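PDB 5A95: putative retaining b-glycosidase from Saccharophagus degradans, which probably hydrolyses mixed-linkage beta-1,3-1,4-glucans as a retaining beta-glucanase of glycoside hydrolase family 5. Local coordinates for residues R128-L133 / V178-V183; V71-T76 / E91-N96; K87-E92 / N342-T347; F280-Y285 / K323-T328. The protein carries 1 engineered substitution. All blocks are in the same frame, centred on the assembly; numbering follows the deposited sequence. Where two conformers were deposited one is given.

Contact 1 (R128-L133 / V178-V183); sequences RWANDL and VPTVAV. With MG (magnesium ion), chain G.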
loop_
_atom_site.group_PDB
_atom_site.type_symbol
_atom_site.label_atom_id
_atom_site.label_comp_id
_atom_site.label_asym_id
_atom_site.label_seq_id
_atom_site.Cartn_x
_atom_site.Cartn_y
_atom_site.Cartn_z
ATOM N N ARG A 128 17.546 14.843 -24.767
ATOM C CA ARG A 128 18.496 15.632 -25.522
ATOM C C ARG A 128 18.843 14.962 -26.853
ATOM O O ARG A 128 18.882 15.610 -27.899
ATOM C CB ARG A 128 19.759 15.863 -24.705
ATOM C CG ARG A 128 19.550 16.855 -23.577
ATOM C CD ARG A 128 20.876 17.292 -22.962
ATOM N NE ARG A 128 21.442 16.205 -22.162
ATOM C CZ ARG A 128 21.140 15.963 -20.883
ATOM N NH1 ARG A 128 20.303 16.755 -20.224
ATOM N NH2 ARG A 128 21.695 14.934 -20.249
ATOM N N TRP A 129 19.087 13.662 -26.799
ATOM C CA TRP A 129 19.424 12.920 -28.017
ATOM C C TRP A 129 18.291 12.982 -29.032
ATOM O O TRP A 129 18.506 13.247 -30.219
ATOM C CB TRP A 129 19.730 11.462 -27.696
ATOM C CG TRP A 129 20.884 11.225 -26.803
ATOM C CD1 TRP A 129 21.948 12.051 -26.567
ATOM C CD2 TRP A 129 21.112 10.045 -26.028
ATOM N NE1 TRP A 129 22.789 11.471 -25.668
ATOM C CE2 TRP A 129 22.312 10.233 -25.325
ATOM C CE3 TRP A 129 20.413 8.853 -25.858
ATOM C CZ2 TRP A 129 22.822 9.273 -24.466
ATOM C CZ3 TRP A 129 20.912 7.899 -25.001
ATOM C CH2 TRP A 129 22.098 8.118 -24.308
ATOM N N ALA A 130 17.079 12.675 -28.567
ATOM C CA ALA A 130 15.930 12.666 -29.451
ATOM C C ALA A 130 15.696 14.068 -30.031
ATOM O O ALA A 130 15.439 14.216 -31.224
ATOM C CB ALA A 130 14.695 12.171 -28.689
ATOM N N ASN A 131 15.737 15.096 -29.187
ATOM C CA ASN A 131 15.558 16.457 -29.683
ATOM C C ASN A 131 16.624 16.850 -30.702
ATOM O O ASN A 131 16.317 17.506 -31.691
ATOM C CB ASN A 131 15.517 17.418 -28.517
ATOM C CG ASN A 131 15.502 18.864 -28.940
ATOM O OD1 ASN A 131 16.528 19.544 -28.824
ATOM N ND2 ASN A 131 14.384 19.330 -29.452
ATOM N N ASP A 132 17.867 16.438 -30.455
ATOM C CA ASP A 132 18.950 16.753 -31.398
ATOM C C ASP A 132 18.662 16.166 -32.780
ATOM O O ASP A 132 19.028 16.758 -33.798
ATOM C CB ASP A 132 20.297 16.241 -30.856
ATOM C CG ASP A 132 21.478 16.752 -31.657
ATOM O OD1 ASP A 132 21.520 17.976 -31.922
ATOM O OD2 ASP A 132 22.357 15.941 -32.028
ATOM N N LEU A 133 17.954 15.037 -32.805
ATOM C CA LEU A 133 17.650 14.333 -34.037
ATOM C C LEU A 133 16.257 14.615 -34.576
ATOM O O LEU A 133 15.909 14.122 -35.650
ATOM C CB LEU A 133 17.775 12.821 -33.774
ATOM C CG LEU A 133 19.217 12.357 -33.550
ATOM C CD1 LEU A 133 19.283 11.043 -32.793
ATOM C CD2 LEU A 133 19.969 12.261 -34.880
ATOM N N VAL A 178 7.980 20.263 -22.677
ATOM C CA VAL A 178 9.030 19.627 -23.483
ATOM C C VAL A 178 8.361 18.908 -24.671
ATOM O O VAL A 178 7.719 17.859 -24.502
ATOM C CB VAL A 178 9.889 18.645 -22.675
ATOM C CG1 VAL A 178 10.900 17.921 -23.542
ATOM C CG2 VAL A 178 10.623 19.349 -21.534
ATOM N N PRO A 179 8.487 19.464 -25.883
ATOM C CA PRO A 179 7.793 18.843 -27.023
ATOM C C PRO A 179 8.293 17.437 -27.356
ATOM O O PRO A 179 7.539 16.608 -27.842
ATOM C CB PRO A 179 8.098 19.802 -28.185
ATOM C CG PRO A 179 9.299 20.550 -27.744
ATOM C CD PRO A 179 9.166 20.714 -26.275
ATOM N N THR A 180 9.566 17.190 -27.108
ATOM C CA THR A 180 10.205 15.922 -27.459
ATOM C C THR A 180 9.499 14.740 -26.797
ATOM O O THR A 180 9.438 13.686 -27.369
ATOM C CB THR A 180 11.665 15.956 -27.003
ATOM O OG1 THR A 180 12.271 17.150 -27.508
ATOM C CG2 THR A 180 12.433 14.765 -27.447
ATOM N N VAL A 181 9.029 14.958 -25.571
ATOM C CA VAL A 181 8.370 13.922 -24.793
ATOM C C VAL A 181 6.876 14.042 -25.105
ATOM O O VAL A 181 6.220 14.950 -24.642
ATOM C CB VAL A 181 8.669 14.066 -23.301
ATOM C CG1 VAL A 181 7.980 12.970 -22.533
ATOM C CG2 VAL A 181 10.177 14.005 -23.024
ATOM N N ALA A 182 6.364 13.141 -25.946
ATOM C CA ALA A 182 5.063 13.330 -26.548
ATOM C C ALA A 182 3.943 12.576 -25.866
ATOM O O ALA A 182 2.829 13.074 -25.803
ATOM C CB ALA A 182 5.107 12.985 -28.020
ATOM N N VAL A 183 4.201 11.342 -25.435
ATOM C CA VAL A 183 3.150 10.418 -25.012
ATOM C C VAL A 183 3.550 9.785 -23.687
ATOM O O VAL A 183 4.701 9.332 -23.509
ATOM C CB VAL A 183 2.954 9.312 -26.073
ATOM C CG1 VAL A 183 1.902 8.310 -25.640
ATOM C CG2 VAL A 183 2.601 9.897 -27.428
HETATM MG MG MG G . 5.803 16.957 -23.663
HETATM O O HOH W 1 5.059 19.013 -22.522
HETATM O O HOH W 2 3.709 17.343 -24.687
HETATM O O HOH W 3 6.504 16.257 -21.599
#

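Contact 2 (V71-T76 / E91-N96); sequences VNIADT and EELANN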
loop_
_atom_site.group_PDB
_atom_site.type_symbol
_atom_site.label_atom_id
_atom_site.label_comp_id
_atom_site.label_asym_id
_atom_site.label_seq_id
_atom_site.Cartn_x
_atom_site.Cartn_y
_atom_site.Cartn_z
ATOM N N VAL A 71 10.307 2.554 -33.014
ATOM C CA VAL A 71 10.676 1.323 -32.348
ATOM C C VAL A 71 10.727 1.518 -30.837
ATOM O O VAL A 71 10.930 2.629 -30.342
ATOM C CB VAL A 71 12.050 0.785 -32.807
ATOM C CG1 VAL A 71 12.092 0.628 -34.312
ATOM C CG2 VAL A 71 13.189 1.690 -32.367
ATOM N N ASN A 72 10.547 0.402 -30.125
ATOM C CA ASN A 72 11.024 0.235 -28.762
ATOM C C ASN A 72 12.509 -0.018 -28.759
ATOM O O ASN A 72 13.023 -0.718 -29.642
ATOM C CB ASN A 72 10.358 -0.995 -28.142
ATOM C CG ASN A 72 8.917 -0.761 -27.782
ATOM O OD1 ASN A 72 8.640 -0.312 -26.678
ATOM N ND2 ASN A 72 8.003 -1.018 -28.711
ATOM N N ILE A 73 13.177 0.473 -27.722
ATOM C CA ILE A 73 14.474 -0.028 -27.318
ATOM C C ILE A 73 14.273 -0.663 -25.952
ATOM O O ILE A 73 13.167 -0.607 -25.384
ATOM C CB ILE A 73 15.550 1.066 -27.301
ATOM C CG1 ILE A 73 15.165 2.212 -26.360
ATOM C CG2 ILE A 73 15.820 1.564 -28.724
ATOM C CD1 ILE A 73 16.252 3.258 -26.185
ATOM N N ALA A 74 15.299 -1.330 -25.443
ATOM C CA ALA A 74 15.199 -1.959 -24.134
ATOM C C ALA A 74 15.177 -0.925 -22.998
ATOM O O ALA A 74 15.458 0.257 -23.188
ATOM C CB ALA A 74 16.336 -2.974 -23.916
ATOM N N ASP A 75 14.864 -1.406 -21.792
ATOM C CA ASP A 75 14.949 -0.579 -20.596
ATOM C C ASP A 75 16.348 0.047 -20.458
ATOM O O ASP A 75 17.364 -0.586 -20.737
ATOM C CB ASP A 75 14.637 -1.437 -19.360
ATOM C CG ASP A 75 14.795 -0.694 -18.070
ATOM O OD1 ASP A 75 15.913 -0.727 -17.512
ATOM O OD2 ASP A 75 13.793 -0.129 -17.567
ATOM N N THR A 76 16.370 1.285 -19.985
ATOM C CA THR A 76 17.596 2.054 -19.840
ATOM C C THR A 76 18.625 1.311 -19.006
ATOM O O THR A 76 19.796 1.288 -19.345
ATOM C CB THR A 76 17.254 3.418 -19.185
ATOM O OG1 THR A 76 16.343 4.141 -20.024
ATOM C CG2 THR A 76 18.483 4.251 -18.937
ATOM N N GLU A 91 20.976 7.817 -32.929
ATOM C CA GLU A 91 21.436 8.283 -34.241
ATOM C C GLU A 91 21.226 7.215 -35.319
ATOM O O GLU A 91 20.773 7.520 -36.429
ATOM C CB GLU A 91 22.921 8.644 -34.192
ATOM C CG GLU A 91 23.209 9.857 -33.333
ATOM C CD GLU A 91 24.701 10.151 -33.212
ATOM O OE1 GLU A 91 25.477 9.332 -32.645
ATOM O OE2 GLU A 91 25.085 11.220 -33.676
ATOM N N GLU A 92 21.550 5.964 -34.997
ATOM C CA GLU A 92 21.357 4.879 -35.959
ATOM C C GLU A 92 19.879 4.809 -36.368
ATOM O O GLU A 92 19.525 4.702 -37.534
ATOM C CB GLU A 92 21.785 3.567 -35.339
ATOM C CG GLU A 92 21.382 2.328 -36.135
ATOM C CD GLU A 92 22.086 2.168 -37.473
ATOM O OE1 GLU A 92 23.058 2.909 -37.762
ATOM O OE2 GLU A 92 21.696 1.251 -38.209
ATOM N N LEU A 93 19.010 4.865 -35.378
ATOM C CA LEU A 93 17.593 4.751 -35.643
ATOM C C LEU A 93 17.044 5.904 -36.478
ATOM O O LEU A 93 16.285 5.687 -37.440
ATOM C CB LEU A 93 16.834 4.626 -34.323
ATOM C CG LEU A 93 16.991 3.262 -33.665
ATOM C CD1 LEU A 93 16.529 3.290 -32.206
ATOM C CD2 LEU A 93 16.207 2.217 -34.464
ATOM N N ALA A 94 17.365 7.131 -36.070
ATOM C CA ALA A 94 16.868 8.312 -36.754
ATOM C C ALA A 94 17.467 8.426 -38.156
ATOM O O ALA A 94 16.769 8.751 -39.130
ATOM C CB ALA A 94 17.158 9.560 -35.958
ATOM N N ASN A 95 18.756 8.151 -38.266
ATOM C CA ASN A 95 19.437 8.377 -39.545
ATOM C C ASN A 95 19.275 7.270 -40.566
ATOM O O ASN A 95 19.271 7.533 -41.759
ATOM C CB ASN A 95 20.939 8.611 -39.339
ATOM C CG ASN A 95 21.233 9.864 -38.539
ATOM O OD1 ASN A 95 20.442 10.801 -38.513
ATOM N ND2 ASN A 95 22.387 9.881 -37.883
ATOM N N ASN A 96 19.178 6.041 -40.087
ATOM C CA ASN A 96 19.192 4.860 -40.955
ATOM C C ASN A 96 17.959 3.962 -40.959
ATOM O O ASN A 96 17.807 3.148 -41.863
ATOM C CB ASN A 96 20.407 3.995 -40.635
ATOM C CG ASN A 96 21.715 4.678 -40.993
ATOM O OD1 ASN A 96 21.773 5.493 -41.915
ATOM N ND2 ASN A 96 22.770 4.327 -40.281
#

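Contact 3 (K87-E92 / N342-T347); sequences KSLFEE and NDWDFT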
loop_
_atom_site.group_PDB
_atom_site.type_symbol
_atom_site.label_atom_id
_atom_site.label_comp_id
_atom_site.label_asym_id
_atom_site.label_seq_id
_atom_site.Cartn_x
_atom_site.Cartn_y
_atom_site.Cartn_z
ATOM N N LYS A 87 24.197 7.654 -27.272
ATOM C CA LYS A 87 23.650 8.473 -28.333
ATOM C C LYS A 87 23.630 7.758 -29.666
ATOM O O LYS A 87 22.702 7.948 -30.451
ATOM C CB LYS A 87 24.416 9.790 -28.436
ATOM C CG LYS A 87 23.778 10.713 -29.452
ATOM C CD LYS A 87 24.314 12.121 -29.426
ATOM C CE LYS A 87 23.550 12.964 -30.422
ATOM N NZ LYS A 87 23.972 14.369 -30.392
ATOM N N SER A 88 24.657 6.950 -29.938
ATOM C CA SER A 88 24.803 6.291 -31.240
ATOM C C SER A 88 23.599 5.400 -31.559
ATOM O O SER A 88 23.282 5.182 -32.726
ATOM C CB SER A 88 26.081 5.456 -31.290
ATOM O OG SER A 88 26.070 4.421 -30.317
ATOM N N LEU A 89 22.930 4.881 -30.522
ATOM C CA LEU A 89 21.728 4.080 -30.724
ATOM C C LEU A 89 20.600 4.936 -31.348
ATOM O O LEU A 89 19.935 4.518 -32.308
ATOM C CB LEU A 89 21.276 3.507 -29.380
ATOM C CG LEU A 89 19.957 2.740 -29.345
ATOM C CD1 LEU A 89 19.930 1.634 -30.378
ATOM C CD2 LEU A 89 19.700 2.242 -27.924
ATOM N N PHE A 90 20.383 6.134 -30.799
ATOM C CA PHE A 90 19.342 7.028 -31.315
ATOM C C PHE A 90 19.697 7.505 -32.718
ATOM O O PHE A 90 18.824 7.590 -33.596
ATOM C CB PHE A 90 19.137 8.229 -30.386
ATOM C CG PHE A 90 18.351 7.917 -29.124
ATOM C CD1 PHE A 90 18.565 6.760 -28.396
ATOM C CD2 PHE A 90 17.445 8.834 -28.663
ATOM C CE1 PHE A 90 17.832 6.491 -27.228
ATOM C CE2 PHE A 90 16.717 8.587 -27.505
ATOM C CZ PHE A 90 16.923 7.431 -26.785
ATOM N N GLU A 91 20.976 7.817 -32.929
ATOM C CA GLU A 91 21.436 8.283 -34.241
ATOM C C GLU A 91 21.226 7.215 -35.319
ATOM O O GLU A 91 20.773 7.520 -36.429
ATOM C CB GLU A 91 22.921 8.644 -34.192
ATOM C CG GLU A 91 23.209 9.857 -33.333
ATOM C CD GLU A 91 24.701 10.151 -33.212
ATOM O OE1 GLU A 91 25.477 9.332 -32.645
ATOM O OE2 GLU A 91 25.085 11.220 -33.676
ATOM N N GLU A 92 21.550 5.964 -34.997
ATOM C CA GLU A 92 21.357 4.879 -35.959
ATOM C C GLU A 92 19.879 4.809 -36.368
ATOM O O GLU A 92 19.525 4.702 -37.534
ATOM C CB GLU A 92 21.785 3.567 -35.339
ATOM C CG GLU A 92 21.382 2.328 -36.135
ATOM C CD GLU A 92 22.086 2.168 -37.473
ATOM O OE1 GLU A 92 23.058 2.909 -37.762
ATOM O OE2 GLU A 92 21.696 1.251 -38.209
ATOM N N ASN A 342 20.228 -8.516 -34.889
ATOM C CA ASN A 342 20.909 -9.713 -34.407
ATOM C C ASN A 342 22.122 -9.391 -33.554
ATOM O O ASN A 342 22.647 -10.273 -32.865
ATOM C CB ASN A 342 21.372 -10.573 -35.585
ATOM C CG ASN A 342 20.233 -10.987 -36.494
ATOM O OD1 ASN A 342 19.095 -11.138 -36.068
ATOM N ND2 ASN A 342 20.568 -11.254 -37.744
ATOM N N ASP A 343 22.568 -8.143 -33.627
ATOM C CA ASP A 343 23.803 -7.709 -32.964
ATOM C C ASP A 343 23.836 -6.197 -32.845
ATOM O O ASP A 343 23.025 -5.520 -33.446
ATOM C CB ASP A 343 25.023 -8.201 -33.764
ATOM C CG ASP A 343 24.971 -7.777 -35.215
ATOM O OD1 ASP A 343 24.800 -6.574 -35.471
ATOM O OD2 ASP A 343 25.093 -8.655 -36.104
ATOM N N TRP A 344 24.799 -5.656 -32.084
ATOM C CA TRP A 344 24.903 -4.216 -31.932
ATOM C C TRP A 344 25.560 -3.491 -33.111
ATOM O O TRP A 344 25.688 -2.279 -33.112
ATOM C CB TRP A 344 25.519 -3.852 -30.577
ATOM C CG TRP A 344 24.547 -3.963 -29.445
ATOM C CD1 TRP A 344 24.647 -4.763 -28.359
ATOM C CD2 TRP A 344 23.310 -3.239 -29.304
ATOM N NE1 TRP A 344 23.573 -4.567 -27.528
ATOM C CE2 TRP A 344 22.731 -3.647 -28.093
ATOM C CE3 TRP A 344 22.661 -2.286 -30.072
ATOM C CZ2 TRP A 344 21.523 -3.139 -27.645
ATOM C CZ3 TRP A 344 21.445 -1.796 -29.640
ATOM C CH2 TRP A 344 20.902 -2.214 -28.428
ATOM N N ASP A 345 25.928 -4.245 -34.149
ATOM C CA ASP A 345 26.212 -3.665 -35.474
ATOM C C ASP A 345 24.937 -3.430 -36.323
ATOM O O ASP A 345 25.022 -2.962 -37.453
ATOM C CB ASP A 345 27.259 -4.490 -36.243
ATOM C CG ASP A 345 28.603 -4.506 -35.545
ATOM O OD1 ASP A 345 28.909 -3.561 -34.767
ATOM O OD2 ASP A 345 29.359 -5.467 -35.781
ATOM N N PHE A 346 23.780 -3.728 -35.736
ATOM C CA PHE A 346 22.472 -3.421 -36.313
ATOM C C PHE A 346 22.125 -4.315 -37.509
ATOM O O PHE A 346 21.279 -3.956 -38.341
ATOM C CB PHE A 346 22.307 -1.931 -36.650
ATOM C CG PHE A 346 22.742 -1.014 -35.551
ATOM C CD1 PHE A 346 22.101 -1.022 -34.323
ATOM C CD2 PHE A 346 23.800 -0.144 -35.758
ATOM C CE1 PHE A 346 22.528 -0.178 -33.306
ATOM C CE2 PHE A 346 24.213 0.711 -34.758
ATOM C CZ PHE A 346 23.565 0.700 -33.539
ATOM N N THR A 347 22.741 -5.493 -37.597
ATOM C CA THR A 347 22.350 -6.431 -38.667
ATOM C C THR A 347 20.870 -6.790 -38.435
ATOM O O THR A 347 20.510 -7.260 -37.349
ATOM C CB THR A 347 23.169 -7.706 -38.647
ATOM O OG1 THR A 347 24.544 -7.354 -38.745
ATOM C CG2 THR A 347 22.811 -8.618 -39.829
#

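Contact 4 (F280-Y285 / K323-T328); sequences FAADTY and KGVSYT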
loop_
_atom_site.group_PDB
_atom_site.type_symbol
_atom_site.label_atom_id
_atom_site.label_comp_id
_atom_site.label_asym_id
_atom_site.label_seq_id
_atom_site.Cartn_x
_atom_site.Cartn_y
_atom_site.Cartn_z
ATOM N N PHE A 280 -11.188 -0.446 -34.616
ATOM C CA PHE A 280 -12.330 0.435 -34.677
ATOM C C PHE A 280 -12.032 1.720 -33.910
ATOM O O PHE A 280 -12.582 2.783 -34.223
ATOM C CB PHE A 280 -13.596 -0.229 -34.086
ATOM C CG PHE A 280 -13.551 -0.266 -32.595
ATOM C CD1 PHE A 280 -12.878 -1.296 -31.925
ATOM C CD2 PHE A 280 -14.040 0.817 -31.851
ATOM C CE1 PHE A 280 -12.704 -1.245 -30.558
ATOM C CE2 PHE A 280 -13.834 0.885 -30.509
ATOM C CZ PHE A 280 -13.181 -0.143 -29.853
ATOM N N ALA A 281 -11.190 1.641 -32.886
ATOM C CA ALA A 281 -10.937 2.820 -32.047
ATOM C C ALA A 281 -10.380 3.974 -32.859
ATOM O O ALA A 281 -10.657 5.140 -32.551
ATOM C CB ALA A 281 -10.016 2.460 -30.895
ATOM N N ALA A 282 -9.610 3.655 -33.895
ATOM C CA ALA A 282 -8.948 4.671 -34.714
ATOM C C ALA A 282 -9.924 5.495 -35.554
ATOM O O ALA A 282 -9.532 6.513 -36.125
ATOM C CB ALA A 282 -7.908 4.007 -35.600
ATOM N N ASP A 283 -11.184 5.068 -35.626
ATOM C CA ASP A 283 -12.218 5.857 -36.297
ATOM C C ASP A 283 -12.576 7.089 -35.465
ATOM O O ASP A 283 -13.087 8.061 -35.992
ATOM C CB ASP A 283 -13.499 5.026 -36.478
ATOM C CG ASP A 283 -13.312 3.799 -37.353
ATOM O OD1 ASP A 283 -12.350 3.746 -38.117
ATOM O OD2 ASP A 283 -14.163 2.871 -37.263
ATOM N N THR A 284 -12.308 7.050 -34.160
ATOM C CA THR A 284 -12.743 8.073 -33.213
ATOM C C THR A 284 -11.621 8.750 -32.439
ATOM O O THR A 284 -11.699 9.940 -32.123
ATOM C CB THR A 284 -13.800 7.485 -32.250
ATOM O OG1 THR A 284 -14.846 6.901 -33.016
ATOM C CG2 THR A 284 -14.362 8.541 -31.334
ATOM N N TYR A 285 -10.578 7.982 -32.130
ATOM C CA TYR A 285 -9.463 8.417 -31.313
ATOM C C TYR A 285 -8.169 8.047 -32.018
ATOM O O TYR A 285 -8.144 7.102 -32.787
ATOM C CB TYR A 285 -9.460 7.682 -29.952
ATOM C CG TYR A 285 -10.779 7.728 -29.243
ATOM C CD1 TYR A 285 -11.217 8.878 -28.566
ATOM C CD2 TYR A 285 -11.629 6.637 -29.252
ATOM C CE1 TYR A 285 -12.450 8.907 -27.921
ATOM C CE2 TYR A 285 -12.867 6.671 -28.637
ATOM C CZ TYR A 285 -13.263 7.795 -27.948
ATOM O OH TYR A 285 -14.496 7.836 -27.347
ATOM N N LYS A 323 -5.898 2.548 -41.716
ATOM C CA LYS A 323 -6.539 3.146 -40.555
ATOM C C LYS A 323 -5.809 4.414 -40.080
ATOM O O LYS A 323 -6.359 5.135 -39.276
ATOM C CB LYS A 323 -6.633 2.117 -39.387
ATOM C CG LYS A 323 -7.312 0.759 -39.663
ATOM C CD LYS A 323 -8.785 0.867 -39.988
ATOM C CE LYS A 323 -9.606 1.399 -38.818
ATOM N NZ LYS A 323 -11.063 1.222 -39.042
ATOM N N GLY A 324 -4.594 4.672 -40.577
ATOM C CA GLY A 324 -3.753 5.760 -40.109
ATOM C C GLY A 324 -3.163 5.588 -38.726
ATOM O O GLY A 324 -2.828 6.579 -38.082
ATOM N N VAL A 325 -2.996 4.334 -38.296
ATOM C CA VAL A 325 -2.542 3.964 -36.958
ATOM C C VAL A 325 -1.033 4.177 -36.824
ATOM O O VAL A 325 -0.264 3.835 -37.712
ATOM C CB VAL A 325 -2.976 2.511 -36.671
ATOM C CG1 VAL A 325 -2.278 1.939 -35.452
ATOM C CG2 VAL A 325 -4.498 2.467 -36.459
ATOM N N SER A 326 -0.628 4.760 -35.692
ATOM C CA SER A 326 0.777 4.926 -35.335
ATOM C C SER A 326 1.331 3.640 -34.724
ATOM O O SER A 326 0.563 2.772 -34.294
ATOM C CB SER A 326 0.884 6.058 -34.334
ATOM O OG SER A 326 0.589 7.322 -34.902
ATOM N N TYR A 327 2.647 3.496 -34.688
ATOM C CA TYR A 327 3.225 2.254 -34.193
ATOM C C TYR A 327 4.673 2.387 -33.753
ATOM O O TYR A 327 5.434 3.173 -34.280
ATOM C CB TYR A 327 3.119 1.129 -35.239
ATOM C CG TYR A 327 3.758 1.447 -36.558
ATOM C CD1 TYR A 327 5.097 1.184 -36.788
ATOM C CD2 TYR A 327 3.036 2.048 -37.565
ATOM C CE1 TYR A 327 5.686 1.473 -38.010
ATOM C CE2 TYR A 327 3.610 2.340 -38.788
ATOM C CZ TYR A 327 4.940 2.065 -39.004
ATOM O OH TYR A 327 5.547 2.369 -40.220
ATOM N N THR A 328 5.037 1.537 -32.787
ATOM C CA THR A 328 6.414 1.331 -32.394
ATOM C C THR A 328 6.684 -0.168 -32.271
ATOM O O THR A 328 6.153 -0.848 -31.390
ATOM C CB THR A 328 6.795 2.046 -31.095
ATOM O OG1 THR A 328 5.902 1.732 -30.035
ATOM C CG2 THR A 328 6.816 3.546 -31.278
HETATM O O HOH W 4 -9.048 5.520 -39.110
#

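Contact 1 (R128-L133 / V178-V183)
Thr180 is the hub here, with each branch of its side chain meeting a different residue of the helix end. Its methyl CG2 rests on the methyl of Ala130, CB 3.7 Å away, while OG1 sits 3.4 Å from Asn131 CB. The split follows from one torsion: with chi1 at -52°, OG1 lies anti to the carbonyl carbon and CG2 anti to the backbone N, a rotation that turns CG2 to Ala130 and OG1 to Asn131. The Asn131 side chain crosses that of Thr180 at about a right angle, and ND2 passes 3.6 Å from OG1 without bonding to it. Instead, both polar groups converge on Gln48, whose OE1 is hydrogen-bonded to Asn131 ND2 and to Thr180 OG1; Asn131 OD1 turns to the backbone N of Lys46. A valine in place of Thr180 could still press on Ala130 but would probably leave Gln48 OE1 with one bond fewer inside a buried patch. Further out, the backbone on both sides of Thr180 wraps a magnesium ion, held by Val178 O and Val181 O, each 2.3 Å from the metal, and by three waters. Binding these two carbonyls probably helps fix the bend from which Thr180 projects, just as the chain enters strand 181-185. That strand runs parallel to strand 136-144, which follows helix 116-133 in the chain. The last turn of the helix thus packs at the N-terminal ends of these two strands, as in the (beta/alpha)8 barrel that family 5 glycoside hydrolases share.

Contact 2 (V71-T76 / E91-N96)
Val71 chi1 of -55° turns CG1 anti to the carbonyl carbon and leaves CG2 between the backbone N and the carbonyl carbon, facing Leu93. From the helix, Leu93 answers with CG anti to its carbonyl carbon (chi1 -74°), and the two side chains meet tip to tip. This is the inside of a beta-alpha-beta crossover: helix 87-96 lies in the connection between the parallel neighbours 65-72 and 101-106 of the barrel. Val71 CG2 nests in the fork of the leucine, 3.7 Å from Leu93 CD1 and equally far from Leu93 CD2. Two residues along the chain, Ile73 comes in obliquely, its CG2 4.0 Å from Leu93 CD1. A single leucine thus bridges two strand-side residues by purely apolar contact, and Ile102 of strand 101-106 lines the same buried layer. Beyond the strand the chain turns through Asp75, the N-cap of the next helix; the Asp75 side chain is hydrogen-bonded to Tyr119 OH and Ser110 OG, and Trp31 of the second subunit packs against Asp75. At the outer side of helix 87-96, one turn is stapled by Asn96 ND2, which reaches Glu92 OE1 at 2.9 Å with an N-H...O angle of 155°, coming from above the carboxylate plane.

Contact 3 (K87-E92 / N342-T347)
The Glu92 carboxylate is gripped at both oxygens, OE2 by Trp97 NE1 and OE1 by Asn96 ND2, and OE2 lies 3.6 Å from Phe346 CB. The carboxylate is laid nearly flat on the ring, the two planes only 7° apart, with Glu92 CD 3.4 Å from Phe346 CD2. A bend at chi2 (68°) folds the glutamate over the aromatic face, bringing CG 3.5 Å from the centroid of the Phe346 ring and almost on its normal, a CH-pi contact. On the opposite face sits Trp344 O, so the ring is sandwiched between helix and loop. That loop contains a type I turn from Asp343 to Phe346, closed by Phe346 N to Asp343 O at 3.0 Å. It also presents the Trp344 indole, whose CZ3 meets Leu89 CD1 at 3.8 Å; the same methyl lies 4.3 Å from Phe346 CE1. Leu79 of helix 76-81 touches both Leu89 and Trp344, joining this loop to two helices of the barrel. A carboxylate and a carbonyl oxygen over the two faces of one electron-rich ring would probably be costly by themselves; the CH-pi contact and the bonds to Trp97 and Asn96 probably offset that and keep the glutamate flat.

Contact 4 (F280-Y285 / K323-T328)
Lys323 does not stretch out but curls: chi1, chi2 and chi3 all sit near -60°, the last two at -65° each, and the folded chain swings NZ round to Asp283. There NZ forms a salt bridge with OD1 of Asp283 at 3.0 Å, entering on the syn side of the carboxylate and 22° out of its plane. The same ammonium also pairs with Asp275 of helix 267-279, so two carboxylates share one positive charge. An alanine at Lys323 would probably leave the carboxylates of Asp283 and Asp275 without the positive charge they share. Beside the salt bridge lies a small apolar step, Ala282 CB against Val325 CG2 at 3.8 Å, with Val287 of strand 287-289 touching both. A water also links the two segments, donating to Lys323 O at 2.7 Å and, more weakly, to Ala282 O, which also receives Asn56 ND2. Lys323 lies at the end of its helix, which probably leaves its O available for the water: Gly324, with its positive phi, is the C-prime residue of a Schellman motif, and Val325 then leads directly into strand 326-329. Strands 287-289 and 326-329 are parallel neighbours, so the contact ties together the two loops that feed them, at the N-terminal end of the barrel strands. Asp283 is exposed and Lys323 partly so; solvent is likely to weaken the salt bridge, whereas Ala282 and Val325 meet in a buried apolar contact.

Contacts 2 and 3 form one block: their centres lie 7 Å apart, they share Glu91 and Glu92, and helix 87-96 meets the strand in contact 2 and the loop in contact 3. Contact 1 joins this block through neighbouring helices, 13 Å from contact 2 between centres, with Leu133 packed on Ala94 and Asp132 OD2 salt-bridged to Lys87 NZ at 2.8 Å. Contact 4 lies about 23 Å from contact 2 between centres, yet strands 65-72 and 326-329 are adjacent in the sheet, and Asn72 ND2 comes 3.3 Å from Thr328 O. The side chains of Ile73 and Trp344 each lie about 12 Å from a bound glucose, near the glucan site without touching it.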